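Local structure of putative fructose-bisphosphate aldolase (Coccidioides immitis, 3PM6) at residues C33-E38 with N249-V254; W61-A66 with I98-D103; L89-D94 with D159-T164; E135-C140 with I145-E150; E175-F180 with N186-A191. The protein is a putative class II aldolase-family protein with a TIM-barrel fold that holds a zinc ion on three histidines. All blocks are in the same frame, centred on the assembly; numbering follows the deposited sequence.

Interaction 1 of 5, residues C33-E38 with N249-V254; sequences CVYNLE and NVNRAV
The side chains of Tyr35 and Asn251 cross at about a right angle, with ring and amide planes 44° apart, so the two groups do not stack. They join through one hydrogen bond instead. Asn251 ND2 donates an N-H to Tyr35 OH, 3.0 Å away, and the hydroxyl lies close to the amide plane. The Asn251 amide oxygen OD1 comes obliquely to the ring, 3.7 Å from Tyr35 CE2. CG of Asn251 stands anti to the backbone N (chi1 -177°), which carries the amide out to the tyrosine hydroxyl.

Both polar groups have further partners. Tyr35 OH also bonds to the carbonyl of Asp159. Asn251 ND2 reaches Glu158 as well, and OD1 is held by Asn255, so the rotation of the amide looks well fixed.

Cys33 packs against the other end of the Asn251 side chain. Its CB lies 3.9 Å from Asn251 CG, and the Cys33 side chain is about 6 Å from the bound zinc ion. The backbones are tied here by Cys33 N and Val250 O, at 2.8 Å and nearly straight (167°). Val250 bonds to Ala31 in the same ladder. The contact therefore joins the C-terminal ends of strands 29-33 and 245-250, the first and last of the parallel sheet. This is the seam that closes a TIM barrel, at the rim where the metal is bound.

Interaction 2 of 5, residues W61-A66 with I98-D103; sequences WAIQYA and IKRAAD
Arg100 and Ala101 are the residues of helix 95-103 that meet Ile63 of helix 60-66. Arg100 comes first. Its CG is anti to the backbone N (chi1 -179°), at the start of an extended chain that brings the guanidinium across to Ile63. There its flat face lies against the CG2 methyl of Ile63. The methyl sits over the centre of the group, 3.5 Å above the plane, and CG2 is also 3.5 Å from Arg100 NE. The two side chains run past each other in opposite directions. No hydrogen bond crosses between the segments. The charge of Arg100 is met nearby by a salt bridge from NH1 to Asp67, which should help to hold the guanidinium flat over the methyl.

Ala101 follows on a more buried side of the helix. Its CB touches the other branch of Ile63, with CD1 at 3.9 Å. The same alanine packs on Leu89 of strand 85-92. Ile63 thus divides its branches between a polar outer neighbour and a small inner one. Helix 60-66 also meets the second subunit through Trp61 and Tyr65. Contacts between helices that surround the strands are typical of the outer layer of a TIM barrel.

Interaction 3 of 5, residues L89-D94 with D159-T164; sequences LDHAQD and DGVQDT. With ZN (zinc ion), chain S.
His91 meets Val161 through the face of its imidazole ring. The Val161 CG1 methyl makes a CH-pi contact, 4.1 Å from the ring centroid and 20° off the ring normal. The second methyl, CG2, lies 3.7 Å from His91 CD2. On the opposite face of the ring is OD1 of the preceding residue, Asp90. CG of His91 stands beside the backbone N (chi1 -65°), and the ring points its NE2 at the zinc ion, 2.1 Å away. His196 and His227 are the other two ligands. ND1 of His91 bonds to Asp120, a second-shell residue that probably steadies the ring and may raise its electron density. This is the C-terminal end of strand 85-92 in the TIM barrel, where Val161 of the loop 159-164 packs on a zinc-binding histidine. One water joins the backbones by donating to His91 O and to Gly160 O.

Gln93 comes next. It touches Gln162 lightly, with Gln93 OE1 3.7 Å from Gln162 CB, and the two amide planes are 78° apart. Three waters fill out this junction. Two donate to Gln93 OE1: one also donates to Gln162 OE1 and the other accepts from Gln162 N. The third accepts from Gln93 NE2 and donates to Gln162 O. Gln93 NE2 bonds to Asp120 too, so the same carboxylate oxygen, OD2, serves both His91 and Gln93.

Interaction 4 of 5, residues E135-C140 with I145-E150; sequences ELVAYC and IATEAE
This is a buried contact between a helix and the strand that follows it. Cys140 and Val137 of helix 126-141 face Ile145, just before strand 146-149, and Thr147 within it. The chain turns back tightly between them. A backbone hydrogen bond from Ile145 N to Cys140 O, 2.9 Å long, ties the end of the helix to the entry of the strand. Its donor sits above the carbonyl plane, 42° out of it. Just beside this bond, Ile145 CB lies 3.3 Å from Cys140 O.

Cys140 is the middle of the packing. Its CB touches the Thr147 methyl CG2 at 3.6 Å, and the Ile145 CG2 branch comes to 4.0 Å from the same carbon. SG lies beside the backbone N, anti to the carbonyl carbon (chi1 -68°), and is 4.0 Å from Thr147 CG2. The two elements belong to the beta-alpha-beta unit made of strand 116-119, helix 126-141 and strand 146-149, one step of the TIM barrel. Here the helix lies against the outward-facing side chain of Thr147 in the second strand.

Val137, one turn earlier, reaches the other branch of Thr147. Its CG2 methyl is 3.5 Å from Thr147 OG1, which lies between the backbone N and the carbonyl carbon (chi1 61°). Val137 also packs on Ile185. Helix 95-103 also packs here: Ile98 on Cys140 and Ala102 on Ile145.

Interaction 5 of 5, residues E175-F180 with N186-A191; sequences EESEEF and NWLAPA
Ser177 and Leu188 are the backbone positions nearest each other, with CA atoms 7.7 Å apart. Segment 175-180 is helical, with regular bonds such as Phe180 N to Glu176 O at 2.9 Å. Segment 186-191 is extended from Trp187 on, with a short strand at 187-188. No hydrogen bond passes between the two, so the contact rests on side chains and on one helix carbonyl.

Leu188 does the touching from the strand. Its CB points at the helix, and CG lies anti to the carbonyl carbon (chi1 -84°). The two methyls then part. CD1 lies 3.9 Å from Ser177 CB and 3.8 Å from Ser177 O. CD2 lies 3.8 Å from Phe180 CB. The leucine thus bridges two residues three apart on one side of the helix. The Phe180 ring leads away from it, with its edge toward the carbonyl of Glu176. The Ser177 hydroxyl bonds back to the carbonyl of Thr173, and OG is 4.1 Å from Leu188 CD1.

Around the contact, Phe180 packs on Ala149 and on Leu130 of helix 126-141. Ser177 meets Ile214 and Val218 of helix 208-218. Helix 174-181 therefore sits between these two helices, outside strands 146-149 and 187-188.

In the fold
Interactions 1, 3, 4 and 5 all reach the eight-stranded barrel, while interaction 2 lies in the helical layer outside it. Interaction 3 holds the zinc ligand His91. Interaction 1 touches interaction 3 through Tyr35 OH and Asp159 O, 2.6 Å apart; the centres of the two contacts are about 14 Å apart. Interaction 2 backs interaction 3 from outside, where Ala101 CB meets Leu89 CD2 at 3.5 Å. It also touches interaction 4 through Asp103 OD1 and Tyr139 OH at 2.6 Å. Interactions 4 and 5 are successive helix-strand steps, with Ala149 O and Ala189 N 2.9 Å apart. In interaction 5 the Leu188 side chain is about 13 Å from the zinc ion.

Interaction 1 of 5, residues C33-E38 with N249-V254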
# COMPACT_ATOMS: atom_id res chain seq x y z
N CYS A 33 -4.39 13.47 -2.69
CA CYS A 33 -4.65 12.29 -3.46
C CYS A 33 -3.42 11.47 -3.62
O CYS A 33 -2.35 11.97 -4.01
CB CYS A 33 -5.15 12.66 -4.87
SG CYS A 33 -6.63 13.64 -4.78
N VAL A 34 -3.57 10.17 -3.40
CA VAL A 34 -2.46 9.24 -3.62
C VAL A 34 -2.95 8.00 -4.31
O VAL A 34 -4.16 7.73 -4.29
CB VAL A 34 -1.80 8.81 -2.29
CG1 VAL A 34 -1.07 9.98 -1.62
CG2 VAL A 34 -2.79 8.17 -1.36
N TYR A 35 -2.00 7.23 -4.88
CA TYR A 35 -2.28 6.03 -5.68
C TYR A 35 -1.54 4.81 -5.16
O TYR A 35 -1.64 3.72 -5.75
CB TYR A 35 -1.80 6.20 -7.13
CG TYR A 35 -2.44 7.32 -7.88
CD1 TYR A 35 -3.64 7.13 -8.58
CD2 TYR A 35 -1.85 8.58 -7.89
CE1 TYR A 35 -4.21 8.20 -9.30
CE2 TYR A 35 -2.41 9.62 -8.58
CZ TYR A 35 -3.57 9.43 -9.29
OH TYR A 35 -4.07 10.54 -9.93
N ASN A 36 -0.79 5.01 -4.08
CA ASN A 36 0.18 4.04 -3.67
C ASN A 36 0.68 4.25 -2.24
O ASN A 36 0.46 5.31 -1.60
CB ASN A 36 1.35 4.00 -4.68
CG ASN A 36 1.92 5.39 -4.96
OD1 ASN A 36 2.22 6.16 -4.04
ND2 ASN A 36 2.05 5.71 -6.24
N LEU A 37 1.31 3.21 -1.72
CA LEU A 37 1.87 3.23 -0.38
C LEU A 37 2.94 4.31 -0.22
O LEU A 37 3.03 4.90 0.83
CB LEU A 37 2.45 1.84 -0.04
CG LEU A 37 3.30 1.58 1.21
CD1 LEU A 37 2.69 2.12 2.46
CD2 LEU A 37 3.48 0.09 1.36
N GLU A 38 3.74 4.57 -1.26
CA GLU A 38 4.69 5.66 -1.16
C GLU A 38 3.98 6.99 -0.84
O GLU A 38 4.48 7.79 -0.05
CB GLU A 38 5.53 5.81 -2.45
CG GLU A 38 6.42 4.61 -2.75
CD GLU A 38 5.79 3.63 -3.74
OE1 GLU A 38 4.57 3.38 -3.66
OE2 GLU A 38 6.54 3.08 -4.57
N ASN A 249 -7.75 20.12 -1.75
CA ASN A 249 -7.38 18.91 -2.47
C ASN A 249 -6.20 19.14 -3.39
O ASN A 249 -6.17 20.11 -4.17
CB ASN A 249 -8.55 18.41 -3.36
CG ASN A 249 -9.71 17.85 -2.53
OD1 ASN A 249 -9.75 18.01 -1.31
ND2 ASN A 249 -10.64 17.18 -3.20
N VAL A 250 -5.30 18.16 -3.39
CA VAL A 250 -4.09 18.22 -4.15
C VAL A 250 -3.87 16.89 -4.81
O VAL A 250 -4.14 15.86 -4.22
CB VAL A 250 -2.89 18.49 -3.21
CG1 VAL A 250 -1.61 18.61 -4.00
CG2 VAL A 250 -3.13 19.78 -2.44
N ASN A 251 -3.34 16.90 -6.02
CA ASN A 251 -2.98 15.66 -6.69
C ASN A 251 -1.59 15.73 -7.37
O ASN A 251 -0.57 15.33 -6.78
CB ASN A 251 -4.10 15.22 -7.67
CG ASN A 251 -3.78 13.90 -8.33
OD1 ASN A 251 -2.76 13.29 -8.00
ND2 ASN A 251 -4.62 13.45 -9.28
N ARG A 252 -1.59 16.23 -8.61
CA ARG A 252 -0.39 16.38 -9.45
C ARG A 252 0.80 17.07 -8.74
O ARG A 252 1.96 16.66 -8.93
CB ARG A 252 -0.72 17.16 -10.73
N ALA A 253 0.50 18.08 -7.92
CA ALA A 253 1.54 18.80 -7.19
C ALA A 253 2.42 17.80 -6.44
O ALA A 253 3.66 18.00 -6.31
CB ALA A 253 0.91 19.83 -6.20
N VAL A 254 1.78 16.73 -5.97
CA VAL A 254 2.46 15.72 -5.18
C VAL A 254 2.92 14.56 -6.06
O VAL A 254 4.10 14.25 -6.08
CB VAL A 254 1.61 15.26 -3.96
CG1 VAL A 254 2.25 14.02 -3.27
CG2 VAL A 254 1.45 16.43 -2.97

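Interaction 2 of 5, residues W61-A66 with I98-D103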
# COMPACT_ATOMS: atom_id res chain seq x y z
N TRP A 61 -10.54 4.03 -8.35
CA TRP A 61 -9.50 3.17 -8.90
C TRP A 61 -8.76 2.34 -7.85
O TRP A 61 -8.30 1.24 -8.16
CB TRP A 61 -8.47 3.99 -9.69
CG TRP A 61 -7.29 3.15 -10.09
CD1 TRP A 61 -7.18 2.34 -11.19
CD2 TRP A 61 -6.05 2.99 -9.36
NE1 TRP A 61 -5.96 1.71 -11.20
CE2 TRP A 61 -5.25 2.08 -10.09
CE3 TRP A 61 -5.55 3.55 -8.17
CZ2 TRP A 61 -3.95 1.71 -9.67
CZ3 TRP A 61 -4.27 3.18 -7.75
CH2 TRP A 61 -3.48 2.27 -8.50
N ALA A 62 -8.59 2.88 -6.64
CA ALA A 62 -7.87 2.16 -5.62
C ALA A 62 -8.62 0.89 -5.20
O ALA A 62 -8.01 -0.14 -4.90
CB ALA A 62 -7.60 3.06 -4.41
N ILE A 63 -9.95 0.96 -5.22
CA ILE A 63 -10.77 -0.22 -4.93
C ILE A 63 -10.80 -1.13 -6.19
O ILE A 63 -10.55 -2.34 -6.09
CB ILE A 63 -12.17 0.20 -4.50
CG1 ILE A 63 -12.11 1.00 -3.19
CG2 ILE A 63 -13.08 -1.02 -4.37
CD1 ILE A 63 -13.29 2.01 -3.03
N GLN A 64 -11.06 -0.53 -7.37
CA GLN A 64 -11.06 -1.26 -8.66
C GLN A 64 -9.76 -2.09 -8.78
O GLN A 64 -9.80 -3.25 -9.15
CB GLN A 64 -11.19 -0.29 -9.87
CG GLN A 64 -12.64 0.18 -10.16
CD GLN A 64 -12.79 1.57 -10.88
OE1 GLN A 64 -11.88 2.08 -11.60
NE2 GLN A 64 -13.97 2.16 -10.70
N TYR A 65 -8.63 -1.49 -8.40
CA TYR A 65 -7.33 -2.12 -8.57
C TYR A 65 -6.91 -3.11 -7.47
O TYR A 65 -6.42 -4.19 -7.79
CB TYR A 65 -6.25 -1.05 -8.79
CG TYR A 65 -4.80 -1.49 -8.56
CD1 TYR A 65 -4.12 -2.27 -9.50
CD2 TYR A 65 -4.11 -1.08 -7.42
CE1 TYR A 65 -2.80 -2.64 -9.31
CE2 TYR A 65 -2.78 -1.42 -7.22
CZ TYR A 65 -2.14 -2.21 -8.16
OH TYR A 65 -0.84 -2.58 -7.94
N ALA A 66 -7.08 -2.75 -6.20
CA ALA A 66 -6.53 -3.51 -5.08
C ALA A 66 -7.59 -3.97 -4.08
O ALA A 66 -7.26 -4.34 -2.94
CB ALA A 66 -5.46 -2.68 -4.37
N ILE A 98 -19.94 3.88 -4.61
CA ILE A 98 -20.07 4.60 -3.35
C ILE A 98 -20.57 3.61 -2.28
O ILE A 98 -19.99 3.49 -1.19
CB ILE A 98 -20.96 5.85 -3.54
CG1 ILE A 98 -20.17 6.89 -4.35
CG2 ILE A 98 -21.46 6.43 -2.21
CD1 ILE A 98 -20.97 8.09 -4.84
N LYS A 99 -21.62 2.87 -2.61
CA LYS A 99 -22.18 1.89 -1.68
C LYS A 99 -21.14 0.82 -1.39
O LYS A 99 -21.00 0.40 -0.26
CB LYS A 99 -23.41 1.24 -2.26
CG LYS A 99 -24.49 2.18 -2.54
CD LYS A 99 -25.32 1.58 -3.67
CE LYS A 99 -26.53 2.41 -3.87
NZ LYS A 99 -27.29 2.42 -2.61
N ARG A 100 -20.40 0.40 -2.42
CA ARG A 100 -19.37 -0.61 -2.22
C ARG A 100 -18.29 -0.09 -1.26
O ARG A 100 -17.87 -0.80 -0.32
CB ARG A 100 -18.77 -1.03 -3.56
CG ARG A 100 -17.69 -2.13 -3.44
CD ARG A 100 -16.87 -2.29 -4.74
NE ARG A 100 -15.80 -3.28 -4.55
CZ ARG A 100 -15.06 -3.80 -5.53
NH1 ARG A 100 -14.13 -4.69 -5.25
NH2 ARG A 100 -15.26 -3.45 -6.80
N ALA A 101 -17.87 1.15 -1.47
CA ALA A 101 -16.92 1.77 -0.52
C ALA A 101 -17.52 1.93 0.89
O ALA A 101 -16.84 1.70 1.87
CB ALA A 101 -16.43 3.11 -1.05
N ALA A 102 -18.77 2.35 0.97
CA ALA A 102 -19.42 2.64 2.25
C ALA A 102 -19.65 1.36 3.08
O ALA A 102 -19.63 1.41 4.31
CB ALA A 102 -20.74 3.38 2.02
N ASP A 103 -19.84 0.23 2.38
CA ASP A 103 -19.96 -1.11 2.98
C ASP A 103 -18.64 -1.59 3.61
O ASP A 103 -18.65 -2.47 4.48
CB ASP A 103 -20.46 -2.12 1.94
CG ASP A 103 -21.91 -1.89 1.50
OD1 ASP A 103 -22.66 -1.14 2.17
OD2 ASP A 103 -22.30 -2.45 0.47

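Interaction 3 of 5, residues L89-D94 with D159-T164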
# COMPACT_ATOMS: atom_id res chain seq x y z
N LEU A 89 -12.70 9.09 0.22
CA LEU A 89 -12.86 8.70 -1.19
C LEU A 89 -13.18 9.90 -2.05
O LEU A 89 -14.28 10.47 -1.97
CB LEU A 89 -13.92 7.61 -1.36
CG LEU A 89 -14.13 6.95 -2.74
CD1 LEU A 89 -12.90 6.20 -3.31
CD2 LEU A 89 -15.37 6.03 -2.68
N ASP A 90 -12.25 10.29 -2.91
CA ASP A 90 -12.47 11.49 -3.76
C ASP A 90 -13.15 11.08 -5.07
O ASP A 90 -12.96 9.96 -5.55
CB ASP A 90 -11.09 12.14 -4.01
CG ASP A 90 -11.16 13.50 -4.66
OD1 ASP A 90 -12.20 14.21 -4.59
OD2 ASP A 90 -10.13 13.87 -5.28
N HIS A 91 -13.95 11.99 -5.65
CA HIS A 91 -14.54 11.78 -6.99
C HIS A 91 -15.16 10.41 -7.22
O HIS A 91 -14.92 9.75 -8.22
CB HIS A 91 -13.52 12.15 -8.07
CG HIS A 91 -13.19 13.60 -8.02
ND1 HIS A 91 -14.17 14.56 -8.16
CD2 HIS A 91 -12.06 14.26 -7.70
CE1 HIS A 91 -13.65 15.75 -7.98
NE2 HIS A 91 -12.37 15.59 -7.69
N ALA A 92 -15.96 9.97 -6.28
CA ALA A 92 -16.72 8.79 -6.51
C ALA A 92 -17.92 9.22 -7.36
O ALA A 92 -18.80 9.92 -6.87
CB ALA A 92 -17.16 8.21 -5.17
N GLN A 93 -17.94 8.81 -8.63
CA GLN A 93 -18.92 9.34 -9.57
C GLN A 93 -19.93 8.31 -10.04
O GLN A 93 -20.64 8.54 -11.03
CB GLN A 93 -18.22 10.01 -10.78
CG GLN A 93 -17.25 11.15 -10.37
CD GLN A 93 -16.59 11.81 -11.58
OE1 GLN A 93 -16.51 11.23 -12.67
NE2 GLN A 93 -16.10 13.04 -11.39
N ASP A 94 -20.02 7.22 -9.28
CA ASP A 94 -20.88 6.07 -9.60
C ASP A 94 -21.54 5.59 -8.30
O ASP A 94 -20.85 5.20 -7.38
CB ASP A 94 -20.00 4.95 -10.17
CG ASP A 94 -20.82 3.72 -10.68
OD1 ASP A 94 -21.90 3.37 -10.12
OD2 ASP A 94 -20.34 3.09 -11.66
N ASP A 159 -5.82 11.56 -13.86
CA ASP A 159 -5.65 10.13 -13.69
C ASP A 159 -6.49 9.68 -12.50
O ASP A 159 -6.20 10.05 -11.38
CB ASP A 159 -4.17 9.79 -13.44
CG ASP A 159 -3.89 8.30 -13.46
OD1 ASP A 159 -4.71 7.52 -14.03
OD2 ASP A 159 -2.85 7.90 -12.89
N GLY A 160 -7.55 8.92 -12.77
CA GLY A 160 -8.47 8.45 -11.73
C GLY A 160 -9.74 9.28 -11.64
O GLY A 160 -10.66 8.94 -10.86
N VAL A 161 -9.81 10.37 -12.41
CA VAL A 161 -11.01 11.26 -12.39
C VAL A 161 -11.50 11.44 -13.83
O VAL A 161 -10.75 11.93 -14.67
CB VAL A 161 -10.68 12.64 -11.70
CG1 VAL A 161 -11.91 13.61 -11.68
CG2 VAL A 161 -10.14 12.41 -10.28
N GLN A 162 -12.72 11.00 -14.14
CA GLN A 162 -13.22 11.06 -15.54
C GLN A 162 -13.27 12.48 -16.14
O GLN A 162 -13.61 13.44 -15.44
CB GLN A 162 -14.58 10.37 -15.68
CG GLN A 162 -15.00 10.04 -17.16
CD GLN A 162 -16.53 9.87 -17.32
OE1 GLN A 162 -17.15 9.02 -16.67
NE2 GLN A 162 -17.12 10.67 -18.20
N ASP A 163 -12.86 12.59 -17.42
CA ASP A 163 -13.13 13.72 -18.37
C ASP A 163 -14.55 14.29 -18.24
O ASP A 163 -15.48 13.57 -17.89
CB ASP A 163 -12.89 13.30 -19.90
CG ASP A 163 -13.75 12.05 -20.37
OD1 ASP A 163 -13.32 10.90 -20.01
OD2 ASP A 163 -14.83 12.14 -21.12
N THR A 164 -14.71 15.58 -18.58
CA THR A 164 -16.02 16.22 -18.76
C THR A 164 -16.24 16.60 -20.24
O THR A 164 -16.96 17.58 -20.55
CB THR A 164 -16.17 17.47 -17.92
OG1 THR A 164 -15.14 18.39 -18.31
CG2 THR A 164 -16.11 17.14 -16.40
ZN ZN S . -11.11 17.27 -7.50
O HOH W 1 -13.20 9.47 -10.51
O HOH W 2 -14.95 14.73 -13.39
O HOH W 3 -18.21 9.52 -14.26
O HOH W 4 -14.54 9.27 -12.55

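Interaction 4 of 5, residues E135-C140 with I145-E150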
# COMPACT_ATOMS: atom_id res chain seq x y z
N GLU A 135 -29.91 10.52 -1.69
CA GLU A 135 -30.03 9.13 -1.31
C GLU A 135 -28.71 8.48 -0.97
O GLU A 135 -28.67 7.60 -0.11
CB GLU A 135 -30.88 8.35 -2.32
CG GLU A 135 -30.21 7.68 -3.48
CD GLU A 135 -31.21 6.80 -4.26
OE1 GLU A 135 -31.58 7.17 -5.40
OE2 GLU A 135 -31.63 5.73 -3.75
N LEU A 136 -27.62 8.91 -1.62
CA LEU A 136 -26.33 8.36 -1.30
C LEU A 136 -25.77 8.88 0.01
O LEU A 136 -25.02 8.17 0.70
CB LEU A 136 -25.32 8.55 -2.46
CG LEU A 136 -25.67 7.71 -3.69
CD1 LEU A 136 -24.96 8.28 -4.93
CD2 LEU A 136 -25.39 6.23 -3.50
N VAL A 137 -26.10 10.13 0.36
CA VAL A 137 -25.74 10.68 1.65
C VAL A 137 -26.41 9.85 2.76
O VAL A 137 -25.77 9.53 3.78
CB VAL A 137 -26.17 12.16 1.75
CG1 VAL A 137 -26.22 12.61 3.22
CG2 VAL A 137 -25.22 13.05 0.91
N ALA A 138 -27.68 9.50 2.57
CA ALA A 138 -28.39 8.66 3.54
C ALA A 138 -27.64 7.35 3.74
O ALA A 138 -27.36 6.94 4.87
CB ALA A 138 -29.85 8.39 3.05
N TYR A 139 -27.26 6.72 2.62
CA TYR A 139 -26.57 5.44 2.67
C TYR A 139 -25.23 5.53 3.41
O TYR A 139 -24.89 4.64 4.20
CB TYR A 139 -26.40 4.91 1.25
CG TYR A 139 -26.01 3.45 1.17
CD1 TYR A 139 -26.99 2.45 0.93
CD2 TYR A 139 -24.68 3.06 1.33
CE1 TYR A 139 -26.61 1.07 0.85
CE2 TYR A 139 -24.29 1.72 1.26
CZ TYR A 139 -25.25 0.72 1.01
OH TYR A 139 -24.84 -0.60 0.94
N CYS A 140 -24.47 6.58 3.14
CA CYS A 140 -23.20 6.80 3.82
C CYS A 140 -23.38 7.12 5.32
O CYS A 140 -22.64 6.63 6.18
CB CYS A 140 -22.45 7.95 3.13
SG CYS A 140 -21.89 7.60 1.44
N ILE A 145 -20.50 7.60 7.89
CA ILE A 145 -19.60 8.22 6.91
C ILE A 145 -20.03 9.64 6.53
O ILE A 145 -21.16 9.86 6.14
CB ILE A 145 -19.49 7.30 5.67
CG1 ILE A 145 -18.91 5.93 6.08
CG2 ILE A 145 -18.68 7.98 4.54
CD1 ILE A 145 -18.95 4.86 4.95
N ALA A 146 -19.12 10.60 6.68
CA ALA A 146 -19.34 11.97 6.27
C ALA A 146 -19.26 12.12 4.73
O ALA A 146 -18.70 11.25 4.05
CB ALA A 146 -18.32 12.86 6.94
N THR A 147 -19.82 13.19 4.18
CA THR A 147 -19.96 13.28 2.71
C THR A 147 -19.69 14.67 2.17
O THR A 147 -19.89 15.66 2.85
CB THR A 147 -21.35 12.85 2.18
OG1 THR A 147 -22.34 13.69 2.73
CG2 THR A 147 -21.67 11.42 2.51
N GLU A 148 -19.23 14.70 0.93
CA GLU A 148 -18.93 15.95 0.22
C GLU A 148 -19.68 15.80 -1.07
O GLU A 148 -19.75 14.70 -1.60
CB GLU A 148 -17.43 16.04 -0.04
CG GLU A 148 -16.97 17.18 -0.94
CD GLU A 148 -15.46 17.17 -1.16
OE1 GLU A 148 -14.70 16.88 -0.19
OE2 GLU A 148 -15.02 17.43 -2.30
N ALA A 149 -20.24 16.90 -1.57
CA ALA A 149 -20.92 16.92 -2.84
C ALA A 149 -20.51 18.14 -3.63
O ALA A 149 -19.91 19.07 -3.09
CB ALA A 149 -22.43 16.89 -2.63
N GLU A 150 -20.79 18.09 -4.93
CA GLU A 150 -20.42 19.18 -5.85
C GLU A 150 -21.64 19.87 -6.46
O GLU A 150 -22.25 19.38 -7.43
CB GLU A 150 -19.55 18.63 -6.98
CG GLU A 150 -19.01 19.69 -7.93
CD GLU A 150 -17.95 19.10 -8.87
OE1 GLU A 150 -17.05 18.39 -8.41
OE2 GLU A 150 -18.00 19.39 -10.07

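Interaction 5 of 5, residues E175-F180 with N186-A191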
# COMPACT_ATOMS: atom_id res chain seq x y z
N GLU A 175 -27.78 29.63 -4.53
CA GLU A 175 -29.06 28.92 -4.50
C GLU A 175 -28.86 27.40 -4.70
O GLU A 175 -29.43 26.60 -3.94
CB GLU A 175 -30.10 29.53 -5.45
N GLU A 176 -28.04 27.00 -5.67
CA GLU A 176 -27.78 25.55 -5.86
C GLU A 176 -27.08 25.01 -4.60
O GLU A 176 -27.39 23.91 -4.15
CB GLU A 176 -27.05 25.20 -7.18
CG GLU A 176 -26.68 23.67 -7.36
CD GLU A 176 -26.16 23.29 -8.76
OE1 GLU A 176 -26.00 24.18 -9.62
OE2 GLU A 176 -25.92 22.08 -9.01
N SER A 177 -26.20 25.82 -4.00
CA SER A 177 -25.53 25.44 -2.74
C SER A 177 -26.52 25.13 -1.62
O SER A 177 -26.43 24.07 -0.98
CB SER A 177 -24.57 26.54 -2.29
OG SER A 177 -23.54 26.73 -3.23
N GLU A 178 -27.45 26.07 -1.40
CA GLU A 178 -28.59 25.89 -0.48
C GLU A 178 -29.37 24.62 -0.78
O GLU A 178 -29.65 23.86 0.14
CB GLU A 178 -29.54 27.10 -0.55
CG GLU A 178 -29.12 28.30 0.33
CD GLU A 178 -29.72 29.63 -0.14
OE1 GLU A 178 -30.82 29.59 -0.76
OE2 GLU A 178 -29.09 30.70 0.09
N GLU A 179 -29.73 24.40 -2.05
CA GLU A 179 -30.39 23.14 -2.43
C GLU A 179 -29.57 21.93 -1.96
O GLU A 179 -30.14 20.97 -1.43
CB GLU A 179 -30.70 23.03 -3.96
CG GLU A 179 -31.33 24.31 -4.62
CD GLU A 179 -31.64 24.18 -6.15
OE1 GLU A 179 -31.23 25.06 -6.99
OE2 GLU A 179 -32.34 23.20 -6.49
N PHE A 180 -28.25 21.97 -2.12
CA PHE A 180 -27.42 20.81 -1.73
C PHE A 180 -27.29 20.64 -0.20
O PHE A 180 -27.23 19.49 0.29
CB PHE A 180 -26.07 20.80 -2.44
CG PHE A 180 -26.12 20.15 -3.78
CD1 PHE A 180 -25.81 18.81 -3.91
CD2 PHE A 180 -26.49 20.87 -4.91
CE1 PHE A 180 -25.89 18.20 -5.14
CE2 PHE A 180 -26.56 20.26 -6.14
CZ PHE A 180 -26.25 18.94 -6.27
N ASN A 186 -22.04 17.12 4.31
CA ASN A 186 -21.29 17.88 5.30
C ASN A 186 -20.44 18.96 4.65
O ASN A 186 -20.32 20.05 5.20
CB ASN A 186 -20.40 16.96 6.10
CG ASN A 186 -21.19 15.86 6.79
OD1 ASN A 186 -21.16 14.68 6.37
ND2 ASN A 186 -21.93 16.23 7.85
N TRP A 187 -19.86 18.65 3.49
CA TRP A 187 -18.96 19.57 2.77
C TRP A 187 -19.40 19.78 1.32
O TRP A 187 -20.02 18.92 0.74
CB TRP A 187 -17.53 19.02 2.78
CG TRP A 187 -17.08 18.50 4.13
CD1 TRP A 187 -17.39 19.01 5.36
CD2 TRP A 187 -16.19 17.41 4.37
NE1 TRP A 187 -16.78 18.27 6.35
CE2 TRP A 187 -16.05 17.27 5.77
CE3 TRP A 187 -15.51 16.51 3.54
CZ2 TRP A 187 -15.24 16.31 6.34
CZ3 TRP A 187 -14.72 15.54 4.12
CH2 TRP A 187 -14.59 15.45 5.51
N LEU A 188 -19.08 20.95 0.76
CA LEU A 188 -19.44 21.32 -0.60
C LEU A 188 -18.18 21.68 -1.37
O LEU A 188 -17.31 22.36 -0.84
CB LEU A 188 -20.37 22.55 -0.60
CG LEU A 188 -21.89 22.37 -0.40
CD1 LEU A 188 -22.62 23.69 -0.58
CD2 LEU A 188 -22.46 21.35 -1.40
N ALA A 189 -18.08 21.22 -2.62
CA ALA A 189 -16.98 21.51 -3.53
C ALA A 189 -17.51 22.46 -4.58
O ALA A 189 -18.15 22.03 -5.54
CB ALA A 189 -16.50 20.22 -4.20
N PRO A 190 -17.29 23.77 -4.38
CA PRO A 190 -17.92 24.66 -5.35
C PRO A 190 -17.14 24.76 -6.66
O PRO A 190 -15.92 24.64 -6.66
CB PRO A 190 -17.99 26.02 -4.62
CG PRO A 190 -16.86 25.96 -3.51
CD PRO A 190 -16.78 24.47 -3.17
N ALA A 191 -17.86 24.97 -7.75
CA ALA A 191 -17.30 25.35 -9.05
C ALA A 191 -17.30 26.89 -9.16
O ALA A 191 -18.35 27.51 -9.19
CB ALA A 191 -18.11 24.73 -10.19